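PDB 3RHG: putative phophotriesterase from Proteus mirabilis, which probably hydrolyses ester bonds at a two-zinc centre, as a member of the phosphotriesterase family of metal-dependent hydrolases. Local coordinates for residues A[90-103]-A[117-131]. Residues are numbered along the deposited sequence; the frame is centred on the assembly and turned at random.
Sequences KTIVDATGSSSIGR and INVVASSGLYIEKFE. With CAC (cacodylate ion), chain E.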
loop_
_atom_site.group_PDB
_atom_site.type_symbol
_atom_site.label_atom_id
_atom_site.label_comp_id
_atom_site.label_asym_id
_atom_site.label_seq_id
_atom_site.Cartn_x
_atom_site.Cartn_y
_atom_site.Cartn_z
ATOM N N LYS A 90 10.702 14.797 18.879
ATOM C CA LYS A 90 10.660 15.503 20.171
ATOM C C LYS A 90 9.253 15.852 20.635
ATOM O O LYS A 90 9.004 15.970 21.836
ATOM C CB LYS A 90 11.538 16.782 20.150
ATOM C CG LYS A 90 12.977 16.585 19.709
ATOM C CD LYS A 90 13.832 15.908 20.765
ATOM C CE LYS A 90 15.316 15.945 20.367
ATOM N NZ LYS A 90 16.112 14.812 20.915
ATOM N N THR A 91 8.337 16.043 19.688
ATOM C CA THR A 91 7.003 16.530 20.018
ATOM C C THR A 91 5.957 15.801 19.187
ATOM O O THR A 91 6.138 15.623 17.977
ATOM C CB THR A 91 6.903 18.055 19.761
ATOM O OG1 THR A 91 7.941 18.742 20.499
ATOM C CG2 THR A 91 5.520 18.601 20.163
ATOM N N ILE A 92 4.855 15.409 19.834
ATOM C CA ILE A 92 3.752 14.752 19.130
ATOM C C ILE A 92 2.423 15.287 19.640
ATOM O O ILE A 92 2.272 15.531 20.849
ATOM C CB ILE A 92 3.843 13.187 19.247
ATOM C CG1 ILE A 92 2.839 12.499 18.304
ATOM C CG2 ILE A 92 3.664 12.726 20.690
ATOM C CD1 ILE A 92 3.134 10.995 18.105
ATOM N N VAL A 93 1.484 15.526 18.724
ATOM C CA VAL A 93 0.159 16.036 19.090
ATOM C C VAL A 93 -0.872 14.928 18.968
ATOM O O VAL A 93 -1.012 14.326 17.910
ATOM C CB VAL A 93 -0.287 17.202 18.163
ATOM C CG1 VAL A 93 -1.689 17.727 18.544
ATOM C CG2 VAL A 93 0.721 18.341 18.204
ATOM N N ASP A 94 -1.571 14.663 20.066
ATOM C CA ASP A 94 -2.703 13.748 20.042
ATOM C C ASP A 94 -3.946 14.581 19.731
ATOM O O ASP A 94 -4.324 15.438 20.535
ATOM C CB ASP A 94 -2.861 13.070 21.401
ATOM C CG ASP A 94 -4.103 12.208 21.476
ATOM O OD1 ASP A 94 -4.040 11.040 21.083
ATOM O OD2 ASP A 94 -5.141 12.699 21.967
ATOM N N ALA A 95 -4.557 14.334 18.572
ATOM C CA ALA A 95 -5.694 15.120 18.073
ATOM C C ALA A 95 -7.039 14.518 18.496
ATOM O O ALA A 95 -8.086 14.857 17.927
ATOM C CB ALA A 95 -5.617 15.263 16.548
ATOM N N THR A 96 -7.016 13.662 19.521
ATOM C CA THR A 96 -8.240 13.058 20.039
ATOM C C THR A 96 -8.880 14.052 21.001
ATOM O O THR A 96 -8.578 14.049 22.200
ATOM C CB THR A 96 -7.925 11.729 20.772
ATOM O OG1 THR A 96 -7.008 10.951 19.981
ATOM C CG2 THR A 96 -9.214 10.912 21.002
ATOM N N GLY A 97 -9.748 14.923 20.475
ATOM C CA GLY A 97 -10.143 16.123 21.216
ATOM C C GLY A 97 -11.345 15.945 22.124
ATOM O O GLY A 97 -11.742 16.886 22.822
ATOM N N SER A 98 -11.942 14.750 22.104
ATOM C CA SER A 98 -13.237 14.554 22.741
ATOM C C SER A 98 -13.331 13.197 23.411
ATOM O O SER A 98 -12.712 12.225 22.966
ATOM C CB SER A 98 -14.342 14.629 21.679
ATOM O OG SER A 98 -15.607 14.428 22.287
ATOM N N SER A 99 -14.131 13.121 24.470
ATOM C CA SER A 99 -14.453 11.826 25.049
ATOM C C SER A 99 -15.193 10.925 24.033
ATOM O O SER A 99 -15.192 9.694 24.162
ATOM C CB SER A 99 -15.312 12.034 26.301
ATOM O OG SER A 99 -16.489 12.779 25.972
ATOM N N SER A 100 -15.837 11.522 23.029
ATOM C CA SER A 100 -16.629 10.706 22.085
ATOM C C SER A 100 -15.749 9.750 21.283
ATOM O O SER A 100 -16.249 8.741 20.735
ATOM C CB SER A 100 -17.400 11.592 21.120
ATOM O OG SER A 100 -16.506 12.141 20.150
ATOM N N ILE A 101 -14.445 10.072 21.201
ATOM C CA ILE A 101 -13.486 9.222 20.493
ATOM C C ILE A 101 -12.359 8.698 21.415
ATOM O O ILE A 101 -11.281 8.269 20.965
ATOM C CB ILE A 101 -12.951 9.877 19.188
ATOM C CG1 ILE A 101 -12.607 11.349 19.385
ATOM C CG2 ILE A 101 -14.004 9.752 18.088
ATOM C CD1 ILE A 101 -11.743 11.912 18.228
ATOM N N GLY A 102 -12.627 8.742 22.714
ATOM C CA GLY A 102 -11.791 8.042 23.670
ATOM C C GLY A 102 -10.545 8.771 24.128
ATOM O O GLY A 102 -9.557 8.135 24.480
ATOM N N ARG A 103 -10.584 10.095 24.142
ATOM C CA ARG A 103 -9.438 10.860 24.646
ATOM C C ARG A 103 -9.025 10.325 26.020
ATOM O O ARG A 103 -9.896 10.082 26.861
ATOM C CB ARG A 103 -9.795 12.347 24.760
ATOM C CG ARG A 103 -8.630 13.189 25.277
ATOM C CD ARG A 103 -8.973 14.671 25.327
ATOM N NE ARG A 103 -10.192 14.900 26.087
ATOM C CZ ARG A 103 -10.786 16.076 26.226
ATOM N NH1 ARG A 103 -10.230 17.171 25.685
ATOM N NH2 ARG A 103 -11.936 16.160 26.908
ATOM N N ILE A 117 9.112 12.612 25.549
ATOM C CA ILE A 117 8.561 13.292 24.369
ATOM C C ILE A 117 7.551 14.350 24.832
ATOM O O ILE A 117 6.831 14.130 25.810
ATOM C CB ILE A 117 7.886 12.272 23.429
ATOM C CG1 ILE A 117 8.916 11.251 22.926
ATOM C CG2 ILE A 117 7.136 12.975 22.281
ATOM C CD1 ILE A 117 8.303 10.062 22.258
ATOM N N ASN A 118 7.543 15.511 24.174
ATOM C CA ASN A 118 6.548 16.553 24.431
ATOM C C ASN A 118 5.227 16.061 23.853
ATOM O O ASN A 118 5.137 15.820 22.652
ATOM C CB ASN A 118 6.922 17.879 23.752
ATOM C CG ASN A 118 8.267 18.438 24.209
ATOM O OD1 ASN A 118 8.590 18.452 25.413
ATOM N ND2 ASN A 118 9.058 18.917 23.247
ATOM N N VAL A 119 4.211 15.874 24.698
ATOM C CA VAL A 119 2.936 15.361 24.208
ATOM C C VAL A 119 1.884 16.442 24.379
ATOM O O VAL A 119 1.689 16.960 25.489
ATOM C CB VAL A 119 2.507 14.098 24.978
ATOM C CG1 VAL A 119 1.099 13.660 24.551
ATOM C CG2 VAL A 119 3.495 12.976 24.750
ATOM N N VAL A 120 1.220 16.796 23.280
ATOM C CA VAL A 120 0.220 17.845 23.314
ATOM C C VAL A 120 -1.165 17.184 23.203
ATOM O O VAL A 120 -1.408 16.360 22.290
ATOM C CB VAL A 120 0.439 18.851 22.161
ATOM C CG1 VAL A 120 -0.675 19.887 22.111
ATOM C CG2 VAL A 120 1.855 19.525 22.264
ATOM N N ALA A 121 -2.049 17.516 24.149
ATOM C CA ALA A 121 -3.452 17.049 24.091
ATOM C C ALA A 121 -4.319 18.076 23.362
ATOM O O ALA A 121 -3.929 19.251 23.185
ATOM C CB ALA A 121 -4.001 16.776 25.488
ATOM N N SER A 122 -5.493 17.628 22.936
ATOM C CA SER A 122 -6.404 18.469 22.176
ATOM C C SER A 122 -7.755 18.554 22.846
ATOM O O SER A 122 -8.147 17.662 23.631
ATOM C CB SER A 122 -6.579 17.942 20.747
ATOM O OG SER A 122 -5.348 17.963 20.053
ATOM N N SER A 123 -8.461 19.638 22.516
ATOM C CA SER A 123 -9.836 19.857 22.958
ATOM C C SER A 123 -10.666 20.260 21.748
ATOM O O SER A 123 -10.397 21.284 21.116
ATOM C CB SER A 123 -9.877 20.988 24.002
ATOM O OG SER A 123 -11.217 21.303 24.330
ATOM N N GLY A 124 -11.730 19.512 21.463
ATOM C CA GLY A 124 -12.585 19.887 20.338
ATOM C C GLY A 124 -13.578 18.789 20.051
ATOM O O GLY A 124 -13.236 17.613 20.143
ATOM N N LEU A 125 -14.796 19.162 19.668
ATOM C CA LEU A 125 -15.815 18.151 19.415
ATOM C C LEU A 125 -15.678 17.599 18.003
ATOM O O LEU A 125 -15.341 18.327 17.051
ATOM C CB LEU A 125 -17.228 18.713 19.672
ATOM C CG LEU A 125 -17.431 19.216 21.111
ATOM C CD1 LEU A 125 -18.805 19.799 21.313
ATOM C CD2 LEU A 125 -17.181 18.082 22.086
ATOM N N TYR A 126 -15.932 16.299 17.877
ATOM C CA TYR A 126 -15.738 15.585 16.621
ATOM C C TYR A 126 -17.060 15.607 15.812
ATOM O O TYR A 126 -17.916 16.474 16.046
ATOM C CB TYR A 126 -15.259 14.159 16.949
ATOM C CG TYR A 126 -14.710 13.379 15.789
ATOM C CD1 TYR A 126 -13.744 13.937 14.949
ATOM C CD2 TYR A 126 -15.140 12.079 15.527
ATOM C CE1 TYR A 126 -13.218 13.224 13.888
ATOM C CE2 TYR A 126 -14.635 11.367 14.459
ATOM C CZ TYR A 126 -13.658 11.935 13.654
ATOM O OH TYR A 126 -13.177 11.208 12.593
ATOM N N ILE A 127 -17.217 14.703 14.845
ATOM C CA ILE A 127 -18.401 14.755 13.973
ATOM C C ILE A 127 -19.676 14.319 14.705
ATOM O O ILE A 127 -19.620 13.622 15.720
ATOM C CB ILE A 127 -18.219 13.932 12.672
ATOM C CG1 ILE A 127 -17.944 12.459 12.992
ATOM C CG2 ILE A 127 -17.096 14.516 11.830
ATOM C CD1 ILE A 127 -17.922 11.535 11.722
ATOM N N GLU A 128 -20.818 14.730 14.182
ATOM C CA GLU A 128 -22.102 14.437 14.830
ATOM C C GLU A 128 -22.372 12.930 14.985
ATOM O O GLU A 128 -23.012 12.496 15.950
ATOM C CB GLU A 128 -23.241 15.154 14.101
ATOM C CG GLU A 128 -24.535 15.119 14.888
ATOM C CD GLU A 128 -25.645 15.949 14.268
ATOM O OE1 GLU A 128 -25.416 17.034 13.706
ATOM O OE2 GLU A 128 -26.790 15.492 14.340
ATOM N N LYS A 129 -21.858 12.127 14.063
ATOM C CA LYS A 129 -22.013 10.680 14.163
ATOM C C LYS A 129 -21.585 10.185 15.550
ATOM O O LYS A 129 -22.192 9.256 16.111
ATOM C CB LYS A 129 -21.185 9.983 13.081
ATOM C CG LYS A 129 -21.206 8.475 13.158
ATOM C CD LYS A 129 -20.440 7.833 11.996
ATOM C CE LYS A 129 -20.507 6.317 12.116
ATOM N NZ LYS A 129 -19.601 5.612 11.152
ATOM N N PHE A 130 -20.527 10.801 16.097
ATOM C CA PHE A 130 -20.001 10.413 17.404
ATOM C C PHE A 130 -20.552 11.292 18.534
ATOM O O PHE A 130 -20.778 10.808 19.653
ATOM C CB PHE A 130 -18.463 10.505 17.424
ATOM C CG PHE A 130 -17.787 9.431 16.639
ATOM C CD1 PHE A 130 -17.297 8.303 17.279
ATOM C CD2 PHE A 130 -17.635 9.548 15.257
ATOM C CE1 PHE A 130 -16.665 7.288 16.554
ATOM C CE2 PHE A 130 -17.028 8.545 14.523
ATOM C CZ PHE A 130 -16.523 7.419 15.165
ATOM N N GLU A 131 -20.758 12.574 18.244
ATOM C CA GLU A 131 -21.076 13.560 19.286
ATOM C C GLU A 131 -22.577 13.659 19.584
ATOM O O GLU A 131 -22.974 14.034 20.682
ATOM C CB GLU A 131 -20.521 14.948 18.927
ATOM C CG GLU A 131 -18.973 15.002 18.797
ATOM C CD GLU A 131 -18.247 14.872 20.140
ATOM O OE1 GLU A 131 -18.912 14.773 21.202
ATOM O OE2 GLU A 131 -16.990 14.868 20.140
HETATM AS AS CAC E . -9.660 10.578 12.280
HETATM O O1 CAC E . -8.138 11.369 12.027
HETATM O O2 CAC E . -10.840 11.748 11.795
HETATM C C1 CAC E . -9.801 9.089 11.061
HETATM C C2 CAC E . -9.958 10.075 14.139
HETATM O O HOH W 1 -6.037 14.855 23.241
HETATM O O HOH W 2 -11.903 15.768 18.369
HETATM O O HOH W 3 -19.395 8.350 20.590
#
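One carboxylate oxygen, Glu131 OE2, takes three bonds, two of them from Ser98 and Ser100 across the contact, and ties the loop after strand 89-94 to the turn and short helix after strand 118-123. Ser98 OG donates to it at 2.6 Å on the syn lone pair, Ser100 OG arrives from above the carboxylate plane, and Tyr126 N comes in almost straight on the anti side (N-H...O 177°). A bend at chi2 (-71°) curls Glu131 back to these hydroxyls, while its OE1 forms a salt bridge with Arg134. Ser98 OG also accepts from Ser100 N, an ST turn that sets both serines before the same oxygen. Beside this polar knot, Ile101 fills the angle between two rings: CG2 lies over a face of Phe130, 4.1 Å from the ring centroid in a CH-pi contact, and CD1 over a face of Tyr126.

Further back the chains run as parallel strands, bonded in turn from Lys90 O to Asp94 N. At their start Asn118 ND2 reaches Thr91 OG1 at 3.0 Å in its own amide plane, and Thr91 OG1 is tied in addition to Met17 O. The regular ladder stops at Asp94, whose O takes the hydroxyl of Ser122 (OG to O 2.8 Å). Arg103, extended until it turns at chi3 (54°), lays NH1 on a lone pair of Ser122 O and pairs with Glu149. Gly97 O then accepts Gly124 N at 3.0 Å.

Tyr126 packs edge-to-face with the zinc ligand His199, and Thr96 OG1 is hydrogen-bonded to His25 ND1, a ligand of the other zinc ion. The parallel strands, joined through helix 105-115, form a beta-alpha-beta unit, right-handed as is usual in the (beta/alpha)8 barrel of the amidohydrolase superfamily, with the loops after the strands beside the binuclear metal site.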